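Long-range contacts in tryptophane-5-halogenase (Microbispora sp. ATCC PTA-5024, PDB 5UAO), which probably uses flavin chemistry to chlorinate a tryptophan of the lanthipeptide NAI-107 at carbon 5 of the indole during its biosynthesis: residues T277-G282 with A314-G319; D305-A310 with V320-L325; G262-G267 with D293-V298. One frame throughout, in Å; residues are numbered along the deposited sequence.

Interaction 1: T277-G282 with A314-G319; sequences TTMNAG and ARRFPG
Met279 and Thr277 meet Phe317 and Arg316 where the end of helix 306-316 lies over a mixed beta-sheet of the flavin-dependent tryptophan halogenase fold. Strand 274-279 supplies the first pair. The last helical residue and the one after it supply the second; Phe317 is the first residue to leave helical angles. The more enclosed part lies round the ring of Phe317, where Thr277 and Met279 are buried. Thr277 OG1 comes to the edge of that ring, near its plane, 4.0 Å from Phe317 CZ. Met279 SD approaches the same ring obliquely, 4.2 Å from Phe317 CE2. The bend at chi2 (-69°) sets Met279 SD there and 4.0 Å from Arg316 CG; the bend at chi3 (-85°) turns the methyl CE toward Arg316 CB. One face of the Phe317 ring is covered by that CG of its own neighbour, near the rim. Phe317 also touches Leu295 of strand 293-299 and Cys284 of strand 282-288, so the residue that leaves the helix packs its ring on the sheet. The loose side is the outer one. Arg316 is exposed, and its chain bends at chi2 (68°), with its guanidinium beside Thr277. Its NH2 makes a salt bridge with Glu108 of the neighbouring strand 104-108. Glu108 also takes a hydrogen bond with Thr277 OG1, so one carboxylate ties the two segments together. Asn280, in the turn after the strand, stays apart from the helix end, but its backbone N is hydrogen-bonded to Glu312 one turn earlier in the helix. The guanidinium itself meets Thr277 by van der Waals contact: the methyl CG2 lies 3.8 Å from Arg316 NH2, at an oblique angle to the guanidinium plane.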
# COMPACT_ATOMS: atom_id res chain seq x y z
N THR A 277 -2.98 21.61 23.03
CA THR A 277 -2.41 21.89 24.35
C THR A 277 -2.84 20.81 25.33
O THR A 277 -4.05 20.60 25.52
CB THR A 277 -2.94 23.29 24.82
OG1 THR A 277 -2.49 24.32 23.92
CG2 THR A 277 -2.49 23.66 26.15
N THR A 278 -1.90 20.24 26.04
CA THR A 278 -2.21 19.18 27.01
C THR A 278 -2.95 19.85 28.20
O THR A 278 -2.55 20.93 28.63
CB THR A 278 -0.96 18.52 27.50
OG1 THR A 278 -0.26 17.89 26.42
CG2 THR A 278 -1.26 17.37 28.51
N MET A 279 -4.01 19.19 28.70
CA MET A 279 -4.87 19.66 29.74
C MET A 279 -4.94 18.52 30.78
O MET A 279 -4.35 17.45 30.58
CB MET A 279 -6.28 19.97 29.20
CG MET A 279 -6.37 21.05 28.09
SD MET A 279 -5.99 22.68 28.78
CE MET A 279 -7.60 23.11 29.40
N ASN A 280 -5.57 18.78 31.90
CA ASN A 280 -5.50 17.80 33.02
C ASN A 280 -6.19 16.48 32.71
O ASN A 280 -5.78 15.42 33.19
CB ASN A 280 -6.09 18.41 34.30
CG ASN A 280 -5.21 19.55 34.87
OD1 ASN A 280 -4.03 19.59 34.64
ND2 ASN A 280 -5.83 20.44 35.66
N ALA A 281 -7.26 16.55 31.93
CA ALA A 281 -8.06 15.36 31.59
C ALA A 281 -8.31 15.26 30.08
O ALA A 281 -9.37 14.76 29.66
CB ALA A 281 -9.37 15.48 32.32
N GLY A 282 -7.31 15.63 29.26
CA GLY A 282 -7.47 15.64 27.80
C GLY A 282 -6.61 16.74 27.20
O GLY A 282 -5.46 16.91 27.64
N ALA A 314 -11.00 27.98 31.34
CA ALA A 314 -10.91 29.40 31.70
C ALA A 314 -9.69 29.72 32.56
O ALA A 314 -9.11 30.79 32.42
CB ALA A 314 -12.21 29.90 32.33
N ARG A 315 -9.21 28.80 33.39
CA ARG A 315 -7.93 29.05 34.00
C ARG A 315 -6.80 29.09 33.01
O ARG A 315 -5.90 29.95 33.12
CB ARG A 315 -7.60 28.02 35.12
CG ARG A 315 -8.46 28.24 36.38
CD ARG A 315 -7.99 27.37 37.58
NE ARG A 315 -8.02 25.92 37.30
CZ ARG A 315 -9.12 25.15 37.41
NH1 ARG A 315 -10.26 25.67 37.79
NH2 ARG A 315 -9.07 23.84 37.16
N ARG A 316 -6.78 28.13 32.07
CA ARG A 316 -5.66 27.99 31.18
C ARG A 316 -5.67 29.09 30.07
O ARG A 316 -4.62 29.47 29.58
CB ARG A 316 -5.65 26.58 30.57
CG ARG A 316 -4.51 26.33 29.61
CD ARG A 316 -3.14 26.31 30.30
NE ARG A 316 -2.08 26.12 29.32
CZ ARG A 316 -1.71 27.01 28.38
NH1 ARG A 316 -2.31 28.20 28.25
NH2 ARG A 316 -0.71 26.73 27.54
N PHE A 317 -6.86 29.54 29.70
CA PHE A 317 -7.09 30.46 28.57
C PHE A 317 -8.04 31.59 29.06
O PHE A 317 -9.19 31.71 28.62
CB PHE A 317 -7.72 29.75 27.40
CG PHE A 317 -6.88 28.64 26.84
CD1 PHE A 317 -5.80 28.91 26.01
CD2 PHE A 317 -7.13 27.31 27.18
CE1 PHE A 317 -5.00 27.88 25.48
CE2 PHE A 317 -6.34 26.27 26.61
CZ PHE A 317 -5.28 26.57 25.77
N PRO A 318 -7.52 32.45 29.92
CA PRO A 318 -8.38 33.45 30.57
C PRO A 318 -9.03 34.35 29.57
O PRO A 318 -8.40 34.80 28.62
CB PRO A 318 -7.38 34.26 31.42
CG PRO A 318 -6.29 33.30 31.71
CD PRO A 318 -6.12 32.58 30.39
N GLY A 319 -10.32 34.52 29.74
CA GLY A 319 -11.15 35.31 28.83
C GLY A 319 -11.98 34.49 27.90
O GLY A 319 -12.76 35.03 27.15

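Interaction 2: D305-A310 with V320-L325; sequences DPDDAA and VTREAL
Arg322 is stretched out from CG to NE, with chi1, chi2 and chi3 all within 13° of anti, and so reaches the first turn of helix 306-316. Asp307 answers with CG beside its backbone N (chi1 -61°), which turns the carboxylate back toward the arginine. The two groups form a salt bridge, with Asp307 OD1 3.3 Å from Arg322 NH2. Their planes stand 74° apart and the oxygen lies well out of the guanidinium plane. Arg322 NH1 is modelled 3.3 Å from the methyl CB of Ala310; this close approach is doubtful, since the arginine is poorly ordered. NH1 also lies 4.1 Å from Pro306 O, which already accepts the helical bond from Ala310 N. Further along, Leu325 CD1 packs on Pro306 CB at 4.1 Å. Asp305 is the N-cap: its OD1 accepts from Asp307 N at 2.9 Å, from above the carboxylate plane. The contact thus joins the start of the helix to edge strand 324-327 and the chain leading into it, where Glu323 and Ala324 form a classic beta bulge opposite Thr261. Val260 of strand 258-264 touches Ala310, Arg322 and Leu325. The chemistry implies a loose electrostatic link: charges attract, but no N-H points at the carboxylate, and, as modelled, NH1 is covered by this contact and has no polar partner.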
# COMPACT_ATOMS: atom_id res chain seq x y z
N ASP A 305 -15.87 16.42 35.46
CA ASP A 305 -17.22 16.88 35.15
C ASP A 305 -17.12 18.04 34.12
O ASP A 305 -16.17 18.83 34.19
CB ASP A 305 -17.87 17.36 36.48
CG ASP A 305 -19.25 18.04 36.28
OD1 ASP A 305 -19.32 19.30 36.06
OD2 ASP A 305 -20.26 17.32 36.36
N PRO A 306 -18.12 18.19 33.22
CA PRO A 306 -18.06 19.24 32.23
C PRO A 306 -17.89 20.67 32.76
O PRO A 306 -17.18 21.47 32.13
CB PRO A 306 -19.40 19.11 31.48
CG PRO A 306 -19.77 17.72 31.62
CD PRO A 306 -19.26 17.30 32.96
N ASP A 307 -18.57 21.02 33.84
CA ASP A 307 -18.38 22.33 34.48
C ASP A 307 -16.96 22.53 35.02
O ASP A 307 -16.41 23.64 34.93
CB ASP A 307 -19.38 22.60 35.62
CG ASP A 307 -20.81 22.59 35.16
OD1 ASP A 307 -21.11 23.25 34.15
OD2 ASP A 307 -21.66 21.95 35.83
N ASP A 308 -16.37 21.49 35.59
CA ASP A 308 -14.97 21.56 36.02
C ASP A 308 -14.05 21.68 34.80
O ASP A 308 -13.06 22.40 34.85
CB ASP A 308 -14.61 20.39 36.88
CG ASP A 308 -15.33 20.41 38.26
OD1 ASP A 308 -15.87 21.48 38.66
OD2 ASP A 308 -15.30 19.37 38.95
N ALA A 309 -14.40 21.06 33.69
CA ALA A 309 -13.60 21.22 32.44
C ALA A 309 -13.66 22.63 31.92
O ALA A 309 -12.63 23.21 31.60
CB ALA A 309 -14.11 20.29 31.35
N ALA A 310 -14.86 23.19 31.87
CA ALA A 310 -15.02 24.58 31.52
C ALA A 310 -14.25 25.52 32.46
O ALA A 310 -13.59 26.45 31.98
CB ALA A 310 -16.47 24.95 31.40
N VAL A 320 -11.77 33.16 27.90
CA VAL A 320 -12.40 32.30 26.87
C VAL A 320 -13.90 32.28 27.19
O VAL A 320 -14.27 32.27 28.34
CB VAL A 320 -11.79 30.88 26.88
CG1 VAL A 320 -12.10 30.12 28.18
CG2 VAL A 320 -12.27 30.07 25.67
N THR A 321 -14.75 32.34 26.19
CA THR A 321 -16.17 32.11 26.48
C THR A 321 -16.51 30.63 26.61
O THR A 321 -15.70 29.71 26.36
CB THR A 321 -17.00 32.63 25.38
OG1 THR A 321 -16.79 31.79 24.22
CG2 THR A 321 -16.55 34.08 25.10
N ARG A 322 -17.72 30.36 27.02
CA ARG A 322 -18.18 28.98 27.11
C ARG A 322 -19.39 28.90 26.24
O ARG A 322 -20.41 29.45 26.59
CB ARG A 322 -18.53 28.66 28.59
CG ARG A 322 -19.31 27.36 28.84
CD ARG A 322 -19.34 27.04 30.33
NE ARG A 322 -20.30 25.99 30.75
CZ ARG A 322 -20.20 24.68 30.50
NH1 ARG A 322 -19.20 24.20 29.78
NH2 ARG A 322 -21.11 23.83 30.95
N GLU A 323 -19.29 28.21 25.11
CA GLU A 323 -20.34 28.24 24.12
C GLU A 323 -21.19 27.00 24.10
O GLU A 323 -22.42 27.10 24.00
CB GLU A 323 -19.80 28.48 22.68
N ALA A 324 -20.54 25.83 24.07
CA ALA A 324 -21.27 24.56 23.81
C ALA A 324 -20.55 23.38 24.47
O ALA A 324 -19.33 23.42 24.69
CB ALA A 324 -21.44 24.33 22.33
N LEU A 325 -21.31 22.36 24.83
CA LEU A 325 -20.78 21.06 25.21
C LEU A 325 -21.17 20.06 24.08
O LEU A 325 -22.35 19.93 23.75
CB LEU A 325 -21.40 20.59 26.50
CG LEU A 325 -21.05 19.15 26.95
CD1 LEU A 325 -19.60 19.01 27.38
CD2 LEU A 325 -22.00 18.84 28.09

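Interaction 3: G262-G267 with D293-V298; sequences GTLAHG and DHLGYV
Gly262 to Leu264 pair antiparallel with Asp293 to Leu295, the short strand axes at 137°, with two hydrogen bonds between Gly262 and Leu295 (Gly262 N to Leu295 O 3.0 Å, Leu295 N to Gly262 O 2.9 Å), two more between Leu264 and Asp293 (Leu264 N meeting Asp293 O in the carbonyl plane at 2.8 Å), and Thr263 with His294 as the non-hydrogen-bonded pair between them. The side chains of Thr263 and His294 lie side by side on one face, with Thr263 CG2 3.7 Å from His294 CD2. The imidazole has its polar partner in Glu72, through ND1. These are neighbouring strands inside the mixed sheet of the halogenase fold, with strand 324-327 beyond 258-264 and strand 282-288 beyond 293-299. On the other face Leu264 CB touches Leu295 CD1 at 4.1 Å. Met313 of helix 306-316 also packs on Leu295. Past the end of the first strand, His266 turns its ring back toward Asp293. CG sits between the backbone N and the carbonyl carbon (chi1 51°), which lays His266 CD2 3.5 Å from Asp293 OD1. The oxygen meets the ring at its edge and in plane, with the carboxylate turned 84° to it. NE2 is hydrogen-bonded to Thr289 O instead. An alanine in place of Asp293 would probably leave Lys271 without its salt-bridge mate and open a gap beside the His266 ring. The carboxylate's OD2 is the atom that makes that bridge.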
# COMPACT_ATOMS: atom_id res chain seq x y z
N GLY A 262 -15.40 27.22 23.06
CA GLY A 262 -15.52 28.64 23.36
C GLY A 262 -14.64 29.46 22.42
O GLY A 262 -13.97 28.89 21.58
N THR A 263 -14.68 30.80 22.53
CA THR A 263 -13.81 31.67 21.69
C THR A 263 -13.00 32.58 22.58
O THR A 263 -13.45 32.93 23.69
CB THR A 263 -14.63 32.54 20.67
OG1 THR A 263 -15.43 33.48 21.39
CG2 THR A 263 -15.59 31.69 19.78
N LEU A 264 -11.86 33.00 22.08
CA LEU A 264 -10.92 33.85 22.78
C LEU A 264 -10.35 34.92 21.81
O LEU A 264 -9.92 34.60 20.70
CB LEU A 264 -9.76 32.99 23.25
CG LEU A 264 -8.69 33.62 24.17
CD1 LEU A 264 -9.24 34.08 25.53
CD2 LEU A 264 -7.53 32.66 24.37
N ALA A 265 -10.34 36.16 22.22
CA ALA A 265 -9.84 37.23 21.39
C ALA A 265 -8.38 37.04 21.10
O ALA A 265 -7.67 36.58 21.96
CB ALA A 265 -10.05 38.56 22.09
N HIS A 266 -7.93 37.44 19.91
CA HIS A 266 -6.48 37.30 19.57
C HIS A 266 -5.78 38.62 19.14
O HIS A 266 -4.62 38.61 18.75
CB HIS A 266 -6.25 36.25 18.46
CG HIS A 266 -7.11 36.41 17.24
ND1 HIS A 266 -7.56 37.63 16.80
CD2 HIS A 266 -7.61 35.50 16.36
CE1 HIS A 266 -8.31 37.47 15.72
NE2 HIS A 266 -8.35 36.19 15.43
N GLY A 267 -6.50 39.74 19.20
CA GLY A 267 -5.95 41.03 18.81
C GLY A 267 -5.81 41.24 17.29
O GLY A 267 -5.22 42.24 16.87
N ASP A 293 -9.91 33.40 18.14
CA ASP A 293 -9.46 32.02 18.31
C ASP A 293 -10.67 31.18 18.76
O ASP A 293 -11.40 31.56 19.67
CB ASP A 293 -8.34 31.92 19.29
CG ASP A 293 -6.99 32.32 18.71
OD1 ASP A 293 -6.79 32.28 17.49
OD2 ASP A 293 -6.05 32.54 19.49
N HIS A 294 -10.88 30.04 18.05
CA HIS A 294 -11.89 29.06 18.42
C HIS A 294 -11.19 27.91 19.20
O HIS A 294 -10.22 27.31 18.76
CB HIS A 294 -12.58 28.52 17.23
CG HIS A 294 -13.46 29.50 16.55
ND1 HIS A 294 -14.35 29.13 15.57
CD2 HIS A 294 -13.64 30.83 16.73
CE1 HIS A 294 -15.08 30.18 15.21
NE2 HIS A 294 -14.59 31.24 15.82
N LEU A 295 -11.70 27.64 20.38
CA LEU A 295 -11.08 26.68 21.27
C LEU A 295 -12.03 25.52 21.59
O LEU A 295 -13.25 25.68 21.60
CB LEU A 295 -10.65 27.39 22.56
CG LEU A 295 -9.29 28.04 22.52
CD1 LEU A 295 -9.24 29.26 21.65
CD2 LEU A 295 -8.94 28.47 23.92
N GLY A 296 -11.44 24.37 21.93
CA GLY A 296 -12.21 23.26 22.45
C GLY A 296 -11.39 22.33 23.33
O GLY A 296 -10.36 21.79 22.91
N TYR A 297 -11.86 22.17 24.55
CA TYR A 297 -11.26 21.22 25.50
C TYR A 297 -11.97 19.88 25.36
O TYR A 297 -13.12 19.69 25.74
CB TYR A 297 -11.40 21.78 26.90
CG TYR A 297 -10.85 20.97 28.01
CD1 TYR A 297 -10.08 19.83 27.79
CD2 TYR A 297 -10.99 21.42 29.33
CE1 TYR A 297 -9.56 19.11 28.85
CE2 TYR A 297 -10.43 20.72 30.37
CZ TYR A 297 -9.69 19.61 30.13
OH TYR A 297 -9.14 18.91 31.19
N VAL A 298 -11.24 19.00 24.71
CA VAL A 298 -11.61 17.62 24.54
C VAL A 298 -11.17 16.85 25.79
O VAL A 298 -9.99 16.83 26.15
CB VAL A 298 -10.87 17.04 23.27
CG1 VAL A 298 -11.00 15.52 23.17
CG2 VAL A 298 -11.43 17.66 21.99

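All three interactions involve the same mixed sheet. Interaction 3 is within it: two neighbouring strands joined by backbone hydrogen bonds. Interactions 1 and 2 hold opposite ends of helix 306-316, its C-terminal end against strand 274-279 and its first turn against edge strand 324-327 and the chain before it. Interactions 1 and 3 are partly buried, while interaction 2 is a surface contact. Interaction 1 relies on van der Waals packing, whereas interaction 2 adds a charge pair to a small apolar patch. The three contacts also touch one another. Ala281 N probably hydrogen-bonds Tyr297 OH between 1 and 3, Thr321 OG1 probably hydrogen-bonds Thr263 N between 2 and 3, and Ala314 meets Val320 between 1 and 2.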